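Local atomic coordinates of putrescine aminotransferase (Halomonas elongata DSM 2581, PDB entry 6GWI), a protein that probably transfers the amino group of putrescine or other amines to an oxo acid acceptor, using pyridoxal-5'-phosphate as cofactor. Residues T34-G38 with V39-D43; K332-E335 with L336-A339; K87-P91 with P92-L96; L103-A106 with H107-R110. All blocks are in the same frame, centred on the assembly; numbering follows the deposited sequence.

Each of the four contacts is local, joining residues on consecutive segments, and they follow one another in series without nesting or crossing. From the N terminus, interaction 1 closes a tight beta hairpin between strands 31-37 and 40-43. Interaction 3 then starts helix 91-103, and interaction 4 turns the chain from the end of that helix into strand 108-114. Interaction 2, last in sequence, is the C-terminal part of helix 324-339. This helix joins three of the four contacts: Leu334 packs on Leu96 of interaction 3, and Glu338 on Leu103 of interaction 4. Interaction 1 lies apart, its centre about 33 Å from that of interaction 3; interactions 1, 3 and 4 all touch the second subunit.

Interaction 1. Residues T34-G38 with V39-D43; sequences THAEG and VYIHD
His42 lays its imidazole against that of His35 in an offset stack, with ring centroids 4.2 Å apart and planes 9° from parallel. The overlap is partial: His35 NE2 sits over one face of the His42 ring, 3.3 Å from His42 CG, while His42 CB lies over a face of the other ring, 3.5 Å from the His35 centroid, in a CH-pi contact. The two rings meet through different torsions. His35 CG stands between its own backbone N and carbonyl carbon (chi1 66°), whereas His42 CG lies anti to its carbonyl carbon (chi1 -61°). Thr34 steadies the His35 ring from the edge, where OG1 lies in the ring plane and shares a hydrogen bond with ND1. With an alanine in place of His35, His42 would probably lose its stacking partner and be freer to turn.

Both histidines belong to an antiparallel beta hairpin whose strands 31-37 and 40-43 are joined by a type II' turn from Glu37 to Tyr40. Thr34 and His35 together face His42, forming a classic beta bulge: Thr34 N donates to His42 O at 2.9 Å and His42 N to His35 O at 2.7 Å. His35 O also receives a weak bond from His42 ND1, in the plane of that ring. At the turn, Gly38 has a positive phi, and a CB there would run into Val39 N. Tyr40 N and Glu37 O close the turn at 2.9 Å. On the other face Ala36 CB meets Ile41 CG2 at 3.9 Å, and these two side chains pack on Leu79 and Tyr82 of the second subunit, respectively.

Interaction 2. Residues K332-E335 with L336-A339; sequences KNLE and LLEA
Leu337 reaches back one helical turn to Asn333, bringing CD1 to 3.5 Å from Asn333 ND2 at a slant between the two side chains. Asn333 CG lies opposite its backbone N (chi1 176°), a torsion that swings the carboxamide round to this methyl. The branch carbon of Leu337 rests on the preceding turn as well, CG lying 3.4 Å from Asn333 O. Leu336 does the same one residue earlier, with Leu336 CG 3.3 Å from Lys332 O and its CD1 methyl only loosely near Lys332 CG, 4.3 Å away. Ala339 CB is packed directly on Glu335 O at 3.1 Å.

Behind these side-chain contacts stands an unbroken run of alpha-helical i to i+4 hydrogen bonds, from Leu336, Leu337, Glu338 and Ala339 to the carbonyls of Lys332, Asn333, Leu334 and Glu335. The bond from Leu337 N to Asn333 O is nearly straight, 2.9 Å long with an angle of 172° at the hydrogen.

Further out, the Asn333 carboxamide is held at OD1 by a hydrogen bond with Ser289 OG and more weakly at ND2 by the carbonyls of Gly286 and Leu287. These two residues directly follow Lys285 of the pyridoxal-phosphate pocket, so the helix is tied to the loop that leaves that lysine. Glu338 OE1 forms a salt bridge with Lys99. Helix 324-339 thus packs on two others: Lys332, Asn333 and Leu336 touch helix 66-78, while Leu334 lies on Leu96 and Leu100, and Glu338 on Leu103, of helix 91-103.

Interaction 3. Residues K87-P91 with P92-L96; sequences KTTHP and PAVRL
His90 occupies the N-cap position of helix 91-103, with its ring turned toward the first turn so that CE1 lies 3.3 Å from Ala93 CB. The imidazole is placed there by a chi1 of 46°, which sets CG between the backbone N and the carbonyl carbon, and Ala93 N comes up at the ring edge near its plane. The side chains of His90 and Pro92 cross at about a right angle, Pro92 CD lying 3.4 Å from His90 ND1. If an alanine stood at His90, Ala93 CB and Pro92 CD would probably lose the imidazole they pack against, opening a gap beside the first turn. The backbone joins the helix, His90 O accepting a nearly straight bond from Val94 N at 3.2 Å. Pro91 and Pro92 lie side by side, pointing the same way, with Pro91 CB tight against Pro92 CD. Thr89 crosses Val94 roughly perpendicularly, OG1 standing 3.6 Å from Val94 CG2; that hydroxyl is hydrogen-bonded to Asp11 of the second subunit, and Thr88 and Thr89 pair in a parallel ladder with a strand of that subunit. Arg95 bends at chi3 (-59°) and lays a face of its poorly ordered guanidinium over Pro91, with Pro91 CB 3.8 Å from Arg95 NH2.

Interaction 4. Residues L103-A106 with H107-R110; sequences LAPA and HINR
Pro105 and Ile108 meet at the ends of a type II beta turn that carries the chain from helix 91-103 into strand 108-114. The apolar contacts are centred on Ile108, which directs its two branches at different residues: its side chain crosses that of Pro105 at a slant, Ile108 CD1 coming to 4.1 Å from Pro105 CD, and CG2 comes to 4.0 Å from Ala104 CB. CG2 owes this position to a chi1 that sets it anti to the backbone N while CG1 lies beside that N. Pro105 and Ile108 also both rest on Met281 of strand 280-283.

One hydrogen bond closes the turn, from Ile108 N to Pro105 O, and at 3.3 Å it is weak. His107 occupies the third turn position with a positive phi of 73°, as expected of type II, and its backbone is hydrogen-bonded to Asp301.

The aromatic contact is between neighbours in the chain: Ala106 CB stands over one face of the His107 ring, 4.1 Å from the centroid and 19° off the normal, a CH-pi approach displaced toward the rim. Just before the turn, Ala104 CB lies 3.6 Å from Ile108 O, a buried carbonyl oxygen with no polar partner in the model.

Interaction 1. Residues T34-G38 with V39-D43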
loop_
_atom_site.group_PDB
_atom_site.type_symbol
_atom_site.label_atom_id
_atom_site.label_comp_id
_atom_site.label_asym_id
_atom_site.label_seq_id
_atom_site.Cartn_x
_atom_site.Cartn_y
_atom_site.Cartn_z
ATOM N N THR B 34 12.323 -16.724 12.390
ATOM C CA THR B 34 11.432 -17.853 12.156
ATOM C C THR B 34 10.242 -17.928 13.098
ATOM O O THR B 34 9.186 -18.411 12.684
ATOM C CB THR B 34 12.209 -19.177 12.258
ATOM O OG1 THR B 34 12.807 -19.287 13.556
ATOM C CG2 THR B 34 13.289 -19.243 11.197
ATOM N N HIS B 35 10.373 -17.491 14.345
ATOM C CA HIS B 35 9.227 -17.481 15.245
ATOM C C HIS B 35 9.503 -16.506 16.377
ATOM O O HIS B 35 10.632 -16.050 16.577
ATOM C CB HIS B 35 8.902 -18.888 15.770
ATOM C CG HIS B 35 9.958 -19.485 16.648
ATOM N ND1 HIS B 35 11.180 -19.903 16.169
ATOM C CD2 HIS B 35 9.956 -19.771 17.972
ATOM C CE1 HIS B 35 11.893 -20.405 17.162
ATOM N NE2 HIS B 35 11.174 -20.333 18.268
ATOM N N ALA B 36 8.439 -16.176 17.105
ATOM C CA ALA B 36 8.492 -15.160 18.143
ATOM C C ALA B 36 7.403 -15.439 19.168
ATOM O O ALA B 36 6.359 -16.013 18.849
ATOM C CB ALA B 36 8.322 -13.754 17.555
ATOM N N GLU B 37 7.655 -15.000 20.398
ATOM C CA GLU B 37 6.695 -15.106 21.485
ATOM C C GLU B 37 6.972 -13.982 22.469
ATOM O O GLU B 37 8.132 -13.647 22.722
ATOM C CB GLU B 37 6.802 -16.457 22.204
ATOM C CG GLU B 37 5.750 -17.483 21.816
ATOM C CD GLU B 37 4.350 -17.071 22.229
ATOM O OE1 GLU B 37 3.413 -17.262 21.427
ATOM O OE2 GLU B 37 4.186 -16.552 23.355
ATOM N N GLY B 38 5.911 -13.401 23.019
ATOM C CA GLY B 38 6.107 -12.341 23.993
ATOM C C GLY B 38 6.780 -11.158 23.333
ATOM O O GLY B 38 6.300 -10.627 22.327
ATOM N N VAL B 39 7.902 -10.729 23.904
ATOM C CA VAL B 39 8.702 -9.656 23.327
ATOM C C VAL B 39 9.970 -10.197 22.658
ATOM O O VAL B 39 10.900 -9.436 22.394
ATOM C CB VAL B 39 9.045 -8.585 24.376
ATOM C CG1 VAL B 39 7.774 -8.010 24.983
ATOM C CG2 VAL B 39 9.942 -9.166 25.470
ATOM N N TYR B 40 10.020 -11.502 22.375
ATOM C CA TYR B 40 11.228 -12.154 21.886
ATOM C C TYR B 40 11.020 -12.739 20.497
ATOM O O TYR B 40 9.971 -13.326 20.210
ATOM C CB TYR B 40 11.670 -13.276 22.839
ATOM C CG TYR B 40 12.084 -12.785 24.203
ATOM C CD1 TYR B 40 13.389 -12.381 24.442
ATOM C CD2 TYR B 40 11.173 -12.715 25.248
ATOM C CE1 TYR B 40 13.777 -11.924 25.683
ATOM C CE2 TYR B 40 11.552 -12.258 26.493
ATOM C CZ TYR B 40 12.857 -11.863 26.704
ATOM O OH TYR B 40 13.253 -11.405 27.939
ATOM N N ILE B 41 12.043 -12.602 19.655
ATOM C CA ILE B 41 12.080 -13.238 18.346
ATOM C C ILE B 41 13.160 -14.311 18.364
ATOM O O ILE B 41 14.080 -14.296 19.188
ATOM C CB ILE B 41 12.346 -12.231 17.207
ATOM C CG1 ILE B 41 13.709 -11.558 17.400
ATOM C CG2 ILE B 41 11.227 -11.208 17.153
ATOM C CD1 ILE B 41 14.114 -10.639 16.270
ATOM N N HIS B 42 13.054 -15.240 17.418
ATOM C CA HIS B 42 14.003 -16.336 17.285
ATOM C C HIS B 42 14.444 -16.442 15.833
ATOM O O HIS B 42 13.642 -16.232 14.919
ATOM C CB HIS B 42 13.382 -17.658 17.736
ATOM C CG HIS B 42 12.964 -17.672 19.173
ATOM N ND1 HIS B 42 11.822 -17.043 19.623
ATOM C CD2 HIS B 42 13.531 -18.243 20.261
ATOM C CE1 HIS B 42 11.705 -17.226 20.926
ATOM N NE2 HIS B 42 12.729 -17.951 21.338
ATOM N N ASP B 43 15.719 -16.762 15.622
ATOM C CA ASP B 43 16.261 -16.895 14.278
ATOM C C ASP B 43 16.586 -18.354 13.977
ATOM O O ASP B 43 16.542 -19.226 14.851
ATOM C CB ASP B 43 17.498 -16.000 14.091
ATOM C CG ASP B 43 18.695 -16.438 14.923
ATOM O OD1 ASP B 43 18.727 -17.588 15.413
ATOM O OD2 ASP B 43 19.623 -15.617 15.078
#

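Interaction 2. Residues K332-E335 with L336-A339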
loop_
_atom_site.group_PDB
_atom_site.type_symbol
_atom_site.label_atom_id
_atom_site.label_comp_id
_atom_site.label_asym_id
_atom_site.label_seq_id
_atom_site.Cartn_x
_atom_site.Cartn_y
_atom_site.Cartn_z
ATOM N N LYS B 332 -10.063 -6.164 16.885
ATOM C CA LYS B 332 -9.797 -6.929 18.098
ATOM C C LYS B 332 -8.585 -6.366 18.832
ATOM O O LYS B 332 -8.571 -6.306 20.065
ATOM C CB LYS B 332 -9.587 -8.402 17.754
ATOM C CG LYS B 332 -9.622 -9.337 18.956
ATOM C CD LYS B 332 -10.992 -9.279 19.632
ATOM C CE LYS B 332 -11.370 -10.595 20.288
ATOM N NZ LYS B 332 -12.561 -10.443 21.173
ATOM N N ASN B 333 -7.565 -5.943 18.082
ATOM C CA ASN B 333 -6.390 -5.326 18.690
ATOM C C ASN B 333 -6.771 -4.080 19.483
ATOM O O ASN B 333 -6.354 -3.915 20.635
ATOM C CB ASN B 333 -5.369 -4.993 17.599
ATOM C CG ASN B 333 -4.162 -4.250 18.132
ATOM O OD1 ASN B 333 -3.344 -4.811 18.859
ATOM N ND2 ASN B 333 -4.037 -2.983 17.756
ATOM N N LEU B 334 -7.583 -3.198 18.891
ATOM C CA LEU B 334 -8.018 -2.005 19.612
ATOM C C LEU B 334 -8.829 -2.369 20.854
ATOM O O LEU B 334 -8.649 -1.765 21.917
ATOM C CB LEU B 334 -8.836 -1.096 18.696
ATOM C CG LEU B 334 -8.135 -0.561 17.447
ATOM C CD1 LEU B 334 -9.109 0.269 16.629
ATOM C CD2 LEU B 334 -6.910 0.257 17.825
ATOM N N GLU B 335 -9.745 -3.336 20.734
ATOM C CA GLU B 335 -10.558 -3.735 21.881
ATOM C C GLU B 335 -9.688 -4.254 23.021
ATOM O O GLU B 335 -9.972 -3.997 24.197
ATOM C CB GLU B 335 -11.571 -4.801 21.463
ATOM C CG GLU B 335 -12.704 -4.284 20.590
ATOM C CD GLU B 335 -13.477 -5.401 19.906
ATOM O OE1 GLU B 335 -13.010 -6.560 19.925
ATOM O OE2 GLU B 335 -14.552 -5.117 19.337
ATOM N N LEU B 336 -8.636 -5.007 22.691
ATOM C CA LEU B 336 -7.736 -5.526 23.714
ATOM C C LEU B 336 -6.901 -4.407 24.326
ATOM O O LEU B 336 -6.769 -4.317 25.553
ATOM C CB LEU B 336 -6.829 -6.598 23.112
ATOM C CG LEU B 336 -7.513 -7.914 22.747
ATOM C CD1 LEU B 336 -6.579 -8.777 21.918
ATOM C CD2 LEU B 336 -7.955 -8.648 24.002
ATOM N N LEU B 337 -6.332 -3.539 23.484
ATOM C CA LEU B 337 -5.563 -2.412 23.998
ATOM C C LEU B 337 -6.382 -1.617 25.002
ATOM O O LEU B 337 -5.864 -1.183 26.038
ATOM C CB LEU B 337 -5.121 -1.499 22.855
ATOM C CG LEU B 337 -3.937 -1.951 22.003
ATOM C CD1 LEU B 337 -3.837 -1.100 20.745
ATOM C CD2 LEU B 337 -2.653 -1.882 22.805
ATOM N N GLU B 338 -7.669 -1.420 24.708
ATOM C CA GLU B 338 -8.545 -0.650 25.581
ATOM C C GLU B 338 -8.987 -1.464 26.793
ATOM O O GLU B 338 -8.900 -0.990 27.931
ATOM C CB GLU B 338 -9.765 -0.169 24.791
ATOM C CG GLU B 338 -10.668 0.788 25.550
ATOM C CD GLU B 338 -11.791 1.336 24.690
ATOM O OE1 GLU B 338 -12.252 0.616 23.779
ATOM O OE2 GLU B 338 -12.214 2.487 24.925
ATOM N N ALA B 339 -9.473 -2.689 26.566
ATOM C CA ALA B 339 -10.025 -3.477 27.663
ATOM C C ALA B 339 -8.963 -3.825 28.696
ATOM O O ALA B 339 -9.270 -3.931 29.888
ATOM C CB ALA B 339 -10.670 -4.755 27.128
#

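Interaction 3. Residues K87-P91 with P92-L96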
loop_
_atom_site.group_PDB
_atom_site.type_symbol
_atom_site.label_atom_id
_atom_site.label_comp_id
_atom_site.label_asym_id
_atom_site.label_seq_id
_atom_site.Cartn_x
_atom_site.Cartn_y
_atom_site.Cartn_z
ATOM N N LYS B 87 -20.701 0.136 -3.934
ATOM C CA LYS B 87 -21.728 0.562 -2.982
ATOM C C LYS B 87 -21.893 -0.492 -1.888
ATOM O O LYS B 87 -23.008 -0.834 -1.486
ATOM C CB LYS B 87 -23.063 0.836 -3.682
ATOM C CG LYS B 87 -23.030 1.948 -4.737
ATOM C CD LYS B 87 -24.380 2.076 -5.447
ATOM C CE LYS B 87 -24.414 3.251 -6.421
ATOM N NZ LYS B 87 -25.675 3.297 -7.224
ATOM N N THR B 88 -20.762 -1.026 -1.417
ATOM C CA THR B 88 -20.745 -2.137 -0.479
ATOM C C THR B 88 -19.850 -1.831 0.711
ATOM O O THR B 88 -18.873 -1.083 0.607
ATOM C CB THR B 88 -20.227 -3.440 -1.118
ATOM O OG1 THR B 88 -19.080 -3.150 -1.931
ATOM C CG2 THR B 88 -21.302 -4.117 -1.944
ATOM N N THR B 89 -20.187 -2.448 1.840
ATOM C CA THR B 89 -19.321 -2.506 3.007
ATOM C C THR B 89 -19.431 -3.915 3.580
ATOM O O THR B 89 -20.086 -4.789 3.006
ATOM C CB THR B 89 -19.692 -1.430 4.037
ATOM O OG1 THR B 89 -18.681 -1.372 5.054
ATOM C CG2 THR B 89 -21.045 -1.724 4.683
ATOM N N HIS B 90 -18.782 -4.144 4.715
ATOM C CA HIS B 90 -18.894 -5.417 5.411
ATOM C C HIS B 90 -18.774 -5.162 6.901
ATOM O O HIS B 90 -18.324 -4.083 7.316
ATOM C CB HIS B 90 -17.836 -6.420 4.930
ATOM C CG HIS B 90 -16.459 -5.846 4.820
ATOM N ND1 HIS B 90 -15.725 -5.461 5.919
ATOM C CD2 HIS B 90 -15.678 -5.597 3.741
ATOM C CE1 HIS B 90 -14.551 -5.001 5.525
ATOM N NE2 HIS B 90 -14.499 -5.068 4.207
ATOM N N PRO B 91 -19.179 -6.113 7.743
ATOM C CA PRO B 91 -19.285 -5.850 9.192
ATOM C C PRO B 91 -17.967 -5.411 9.810
ATOM O O PRO B 91 -17.957 -4.510 10.663
ATOM C CB PRO B 91 -19.751 -7.196 9.769
ATOM C CG PRO B 91 -20.480 -7.851 8.645
ATOM C CD PRO B 91 -19.771 -7.419 7.379
ATOM N N PRO B 92 -16.834 -6.029 9.448
ATOM C CA PRO B 92 -15.566 -5.580 10.053
ATOM C C PRO B 92 -15.254 -4.119 9.775
ATOM O O PRO B 92 -14.868 -3.386 10.694
ATOM C CB PRO B 92 -14.528 -6.521 9.428
ATOM C CG PRO B 92 -15.308 -7.762 9.113
ATOM C CD PRO B 92 -16.644 -7.247 8.637
ATOM N N ALA B 93 -15.422 -3.671 8.530
ATOM C CA ALA B 93 -15.185 -2.267 8.215
ATOM C C ALA B 93 -16.080 -1.360 9.048
ATOM O O ALA B 93 -15.612 -0.378 9.639
ATOM C CB ALA B 93 -15.425 -2.022 6.724
ATOM N N VAL B 94 -17.369 -1.690 9.133
ATOM C CA VAL B 94 -18.303 -0.859 9.886
ATOM C C VAL B 94 -17.851 -0.745 11.336
ATOM O O VAL B 94 -17.737 0.353 11.893
ATOM C CB VAL B 94 -19.728 -1.436 9.791
ATOM C CG1 VAL B 94 -20.710 -0.617 10.636
ATOM C CG2 VAL B 94 -20.180 -1.500 8.342
ATOM N N ARG B 95 -17.591 -1.889 11.969
ATOM C CA ARG B 95 -17.251 -1.905 13.387
ATOM C C ARG B 95 -15.896 -1.256 13.651
ATOM O O ARG B 95 -15.730 -0.551 14.653
ATOM C CB ARG B 95 -17.296 -3.351 13.888
ATOM C CG ARG B 95 -18.717 -3.933 13.858
ATOM C CD ARG B 95 -18.806 -5.371 14.356
ATOM N NE ARG B 95 -17.975 -6.272 13.559
ATOM C CZ ARG B 95 -18.256 -7.550 13.315
ATOM N NH1 ARG B 95 -19.366 -8.104 13.791
ATOM N NH2 ARG B 95 -17.424 -8.276 12.580
ATOM N N LEU B 96 -14.919 -1.459 12.762
ATOM C CA LEU B 96 -13.608 -0.848 12.964
ATOM C C LEU B 96 -13.678 0.673 12.843
ATOM O O LEU B 96 -13.075 1.393 13.649
ATOM C CB LEU B 96 -12.600 -1.410 11.960
ATOM C CG LEU B 96 -11.198 -0.800 12.028
ATOM C CD1 LEU B 96 -10.575 -0.983 13.410
ATOM C CD2 LEU B 96 -10.307 -1.396 10.957
#

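Interaction 4. Residues L103-A106 with H107-R110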
loop_
_atom_site.group_PDB
_atom_site.type_symbol
_atom_site.label_atom_id
_atom_site.label_comp_id
_atom_site.label_asym_id
_atom_site.label_seq_id
_atom_site.Cartn_x
_atom_site.Cartn_y
_atom_site.Cartn_z
ATOM N N LEU B 103 -12.326 6.483 19.325
ATOM C CA LEU B 103 -11.070 6.728 20.020
ATOM C C LEU B 103 -10.386 8.002 19.544
ATOM O O LEU B 103 -9.548 8.549 20.269
ATOM C CB LEU B 103 -10.112 5.548 19.829
ATOM C CG LEU B 103 -10.512 4.202 20.433
ATOM C CD1 LEU B 103 -9.640 3.093 19.865
ATOM C CD2 LEU B 103 -10.399 4.242 21.947
ATOM N N ALA B 104 -10.739 8.496 18.358
ATOM C CA ALA B 104 -10.072 9.659 17.807
ATOM C C ALA B 104 -10.453 10.914 18.592
ATOM O O ALA B 104 -11.476 10.943 19.279
ATOM C CB ALA B 104 -10.442 9.826 16.334
ATOM N N PRO B 105 -9.644 11.968 18.496
ATOM C CA PRO B 105 -10.006 13.237 19.138
ATOM C C PRO B 105 -11.319 13.784 18.606
ATOM O O PRO B 105 -11.877 13.309 17.615
ATOM C CB PRO B 105 -8.836 14.164 18.785
ATOM C CG PRO B 105 -7.706 13.252 18.520
ATOM C CD PRO B 105 -8.304 12.029 17.887
ATOM N N ALA B 106 -11.800 14.826 19.276
ATOM C CA ALA B 106 -13.045 15.465 18.877
ATOM C C ALA B 106 -12.925 16.023 17.464
ATOM O O ALA B 106 -11.855 16.454 17.026
ATOM C CB ALA B 106 -13.414 16.581 19.854
ATOM N N HIS B 107 -14.047 16.009 16.750
ATOM C CA HIS B 107 -14.191 16.557 15.408
ATOM C C HIS B 107 -13.499 15.701 14.356
ATOM O O HIS B 107 -13.405 16.114 13.192
ATOM C CB HIS B 107 -13.602 17.971 15.321
ATOM C CG HIS B 107 -14.064 18.888 16.409
ATOM N ND1 HIS B 107 -15.391 19.176 16.635
ATOM C CD2 HIS B 107 -13.364 19.576 17.343
ATOM C CE1 HIS B 107 -15.490 20.002 17.661
ATOM N NE2 HIS B 107 -14.275 20.260 18.110
ATOM N N ILE B 108 -13.022 14.520 14.727
ATOM C CA ILE B 108 -12.445 13.561 13.790
ATOM C C ILE B 108 -13.341 12.331 13.847
ATOM O O ILE B 108 -13.199 11.488 14.743
ATOM C CB ILE B 108 -10.988 13.239 14.136
ATOM C CG1 ILE B 108 -10.182 14.544 14.103
ATOM C CG2 ILE B 108 -10.413 12.230 13.155
ATOM C CD1 ILE B 108 -8.775 14.436 14.634
ATOM N N ASN B 109 -14.275 12.223 12.897
ATOM C CA ASN B 109 -15.349 11.241 12.991
ATOM C C ASN B 109 -15.447 10.299 11.794
ATOM O O ASN B 109 -16.391 9.502 11.734
ATOM C CB ASN B 109 -16.685 11.969 13.187
ATOM C CG ASN B 109 -16.722 12.781 14.468
ATOM O OD1 ASN B 109 -16.543 12.242 15.559
ATOM N ND2 ASN B 109 -16.954 14.084 14.340
ATOM N N ARG B 110 -14.517 10.355 10.844
ATOM C CA ARG B 110 -14.571 9.473 9.682
ATOM C C ARG B 110 -13.185 8.921 9.382
ATOM O O ARG B 110 -12.165 9.491 9.777
ATOM C CB ARG B 110 -15.137 10.191 8.448
ATOM C CG ARG B 110 -16.625 10.485 8.563
ATOM C CD ARG B 110 -17.062 11.567 7.602
ATOM N NE ARG B 110 -18.437 11.990 7.855
ATOM C CZ ARG B 110 -18.782 13.110 8.489
ATOM N NH1 ARG B 110 -17.860 13.947 8.949
ATOM N NH2 ARG B 110 -20.065 13.394 8.661
#